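Local coordinates for protein inositol 2-dehydrogenase/D-chiro-inositol 3-dehydrogenase (Lactobacillus casei, PDB 4MIN) that oxidises myo-inositol and D-chiro-inositol to their keto derivatives, with NAD+ probably serving as the hydride acceptor, at residues L197-T202 against T229-T234. Sequence-based numbering, arbitrary orientation.
With SO4 (sulfate ion), chain O.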
loop_
_atom_site.group_PDB
_atom_site.type_symbol
_atom_site.label_atom_id
_atom_site.label_comp_id
_atom_site.label_asym_id
_atom_site.label_seq_id
_atom_site.Cartn_x
_atom_site.Cartn_y
_atom_site.Cartn_z
ATOM N N LEU A 197 -21.869 14.277 -1.860
ATOM C CA LEU A 197 -21.538 15.677 -1.844
ATOM C C LEU A 197 -22.599 16.568 -1.193
ATOM O O LEU A 197 -22.344 17.691 -0.958
ATOM C CB LEU A 197 -21.345 16.166 -3.273
ATOM C CG LEU A 197 -20.147 15.562 -4.006
ATOM C CD1 LEU A 197 -20.101 16.004 -5.427
ATOM C CD2 LEU A 197 -18.886 15.946 -3.305
ATOM N N ASP A 198 -23.753 16.001 -0.915
ATOM C CA ASP A 198 -24.926 16.751 -0.492
ATOM C C ASP A 198 -25.143 17.966 -1.395
ATOM O O ASP A 198 -25.214 19.076 -0.950
ATOM C CB ASP A 198 -24.789 17.174 0.957
ATOM C CG ASP A 198 -26.090 17.672 1.531
ATOM O OD1 ASP A 198 -27.098 17.510 0.837
ATOM O OD2 ASP A 198 -26.103 18.202 2.658
ATOM N N ASP A 199 -25.232 17.695 -2.680
ATOM C CA ASP A 199 -25.308 18.747 -3.659
ATOM C C ASP A 199 -26.207 18.326 -4.797
ATOM O O ASP A 199 -26.687 17.262 -4.832
ATOM C CB ASP A 199 -23.917 19.116 -4.143
ATOM C CG ASP A 199 -23.805 20.535 -4.666
ATOM O OD1 ASP A 199 -24.806 21.194 -4.838
ATOM O OD2 ASP A 199 -22.691 20.962 -4.904
ATOM N N GLU A 200 -26.454 19.224 -5.705
ATOM C CA GLU A 200 -27.358 18.957 -6.778
ATOM C C GLU A 200 -26.608 19.080 -8.114
ATOM O O GLU A 200 -25.749 19.887 -8.248
ATOM C CB GLU A 200 -28.501 19.981 -6.686
ATOM C CG GLU A 200 -29.150 20.043 -5.286
ATOM C CD GLU A 200 -29.228 21.456 -4.646
ATOM O OE1 GLU A 200 -28.177 22.094 -4.419
ATOM O OE2 GLU A 200 -30.358 21.926 -4.354
ATOM N N TYR A 201 -26.977 18.259 -9.077
ATOM C CA TYR A 201 -26.370 18.301 -10.384
ATOM C C TYR A 201 -26.880 19.440 -11.230
ATOM O O TYR A 201 -28.028 19.757 -11.177
ATOM C CB TYR A 201 -26.658 17.019 -11.148
ATOM C CG TYR A 201 -26.135 15.767 -10.504
ATOM C CD1 TYR A 201 -24.898 15.742 -9.885
ATOM C CD2 TYR A 201 -26.860 14.612 -10.530
ATOM C CE1 TYR A 201 -24.432 14.627 -9.304
ATOM C CE2 TYR A 201 -26.402 13.495 -9.962
ATOM C CZ TYR A 201 -25.164 13.493 -9.341
ATOM O OH TYR A 201 -24.718 12.357 -8.756
ATOM N N THR A 202 -25.991 20.018 -12.023
ATOM C CA THR A 202 -26.342 21.088 -12.934
ATOM C C THR A 202 -26.123 20.705 -14.394
ATOM O O THR A 202 -26.643 21.341 -15.259
ATOM C CB THR A 202 -25.598 22.384 -12.621
ATOM O OG1 THR A 202 -24.212 22.133 -12.482
ATOM C CG2 THR A 202 -26.088 22.988 -11.362
ATOM N N THR A 229 -21.392 18.276 -13.241
ATOM C CA THR A 229 -21.187 19.455 -12.454
ATOM C C THR A 229 -22.285 19.593 -11.439
ATOM O O THR A 229 -23.352 19.125 -11.638
ATOM C CB THR A 229 -21.140 20.700 -13.303
ATOM O OG1 THR A 229 -22.382 20.864 -13.982
ATOM C CG2 THR A 229 -20.064 20.549 -14.325
ATOM N N THR A 230 -21.934 20.198 -10.320
ATOM C CA THR A 230 -22.883 20.422 -9.265
ATOM C C THR A 230 -23.048 21.900 -9.013
ATOM O O THR A 230 -22.316 22.705 -9.501
ATOM C CB THR A 230 -22.480 19.735 -7.948
ATOM O OG1 THR A 230 -21.413 20.431 -7.350
ATOM C CG2 THR A 230 -22.055 18.348 -8.195
ATOM N N LYS A 231 -24.078 22.209 -8.247
ATOM C CA LYS A 231 -24.461 23.572 -7.971
ATOM C C LYS A 231 -23.387 24.339 -7.244
ATOM O O LYS A 231 -23.186 25.484 -7.507
ATOM C CB LYS A 231 -25.798 23.582 -7.215
ATOM C CG LYS A 231 -26.309 24.930 -6.784
ATOM C CD LYS A 231 -27.707 24.815 -6.118
ATOM C CE LYS A 231 -27.998 25.873 -4.999
ATOM N NZ LYS A 231 -29.259 25.690 -4.138
ATOM N N LYS A 232 -22.664 23.692 -6.348
ATOM C CA LYS A 232 -21.546 24.370 -5.715
ATOM C C LYS A 232 -20.295 24.422 -6.563
ATOM O O LYS A 232 -19.381 25.102 -6.227
ATOM C CB LYS A 232 -21.223 23.812 -4.325
ATOM C CG LYS A 232 -22.235 24.153 -3.289
ATOM C CD LYS A 232 -22.076 23.290 -2.077
ATOM C CE LYS A 232 -22.800 23.860 -0.940
ATOM N NZ LYS A 232 -23.075 22.906 0.110
ATOM N N GLY A 233 -20.302 23.722 -7.673
ATOM C CA GLY A 233 -19.220 23.814 -8.617
ATOM C C GLY A 233 -18.265 22.634 -8.650
ATOM O O GLY A 233 -17.353 22.614 -9.414
ATOM N N THR A 234 -18.532 21.636 -7.830
ATOM C CA THR A 234 -17.739 20.444 -7.854
ATOM C C THR A 234 -17.878 19.798 -9.203
ATOM O O THR A 234 -18.933 19.724 -9.730
ATOM C CB THR A 234 -18.187 19.481 -6.783
ATOM O OG1 THR A 234 -18.116 20.151 -5.545
ATOM C CG2 THR A 234 -17.274 18.282 -6.710
HETATM S S SO4 O . -19.227 22.897 1.054
HETATM O O1 SO4 O . -18.280 22.596 2.051
HETATM O O2 SO4 O . -19.039 22.090 -0.096
HETATM O O3 SO4 O . -20.508 22.621 1.576
HETATM O O4 SO4 O . -19.109 24.294 0.761
HETATM O O HOH W 1 -22.882 20.475 0.377
HETATM O O HOH W 2 -20.344 19.820 -3.762
HETATM O O HOH W 3 -22.878 24.521 -11.647
#
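Asp199 reaches into the turn 230-233 and binds it with one carboxylate oxygen. Its OD2 accepts Lys232 N at 3.1 Å through the syn lone pair. The hydroxyl of Thr230 donates to the same oxygen from well above the carboxylate plane, OG1 to OD2 2.8 Å. The side chain is swung there with CG anti to the backbone N (chi1 -155°). Asp199 OD1 takes the amide of Glu200, which helps fix the carboxylate's rotation. A water bridges OD2 to Thr234 OG1, whose protein partner is Pro160 O. This buried carboxylate is thus gripped by several donors.

The backbones pair beside it. Tyr201 and Thr230 form an antiparallel, non-hydrogen-bonded pair. It is flanked by Lys231 N to Glu200 O at 2.9 Å and by a nearly straight bond from Thr202 N to Thr229 O at 2.8 Å. On the apolar side, Leu197 CD1 meets Thr234 CG2 tip to tip at 3.9 Å, and Ile236 of the next strand touches Leu197 as well. The hydroxyls of Thr202 and Thr229 share a hydrogen bond, OG1 to OG1 2.7 Å, and Thr229 OG1 also bonds to Ser203 OG.

The solvent side is looser. Glu200 and Lys231 run alongside each other in the same direction, but their salt bridge is long, OE1 to NZ 3.8 Å. The extended Lys232 runs past Asp199 to a sulfate that was probably picked up from the crystallisation solution, and its NZ donates to O3 at 3.0 Å. Arg210 of the second subunit binds the same anion.

The type I turn Thr230-Gly233 links strands 224-230 and 235-241 as a beta hairpin. Strand 201-207, reached from helix 180-197 by the short link Asp198-Glu200, pairs with the hairpin's first strand, an arrangement belonging to the mixed sheet of the C-terminal alpha/beta domain of Gfo/Idh/MocA oxidoreductases.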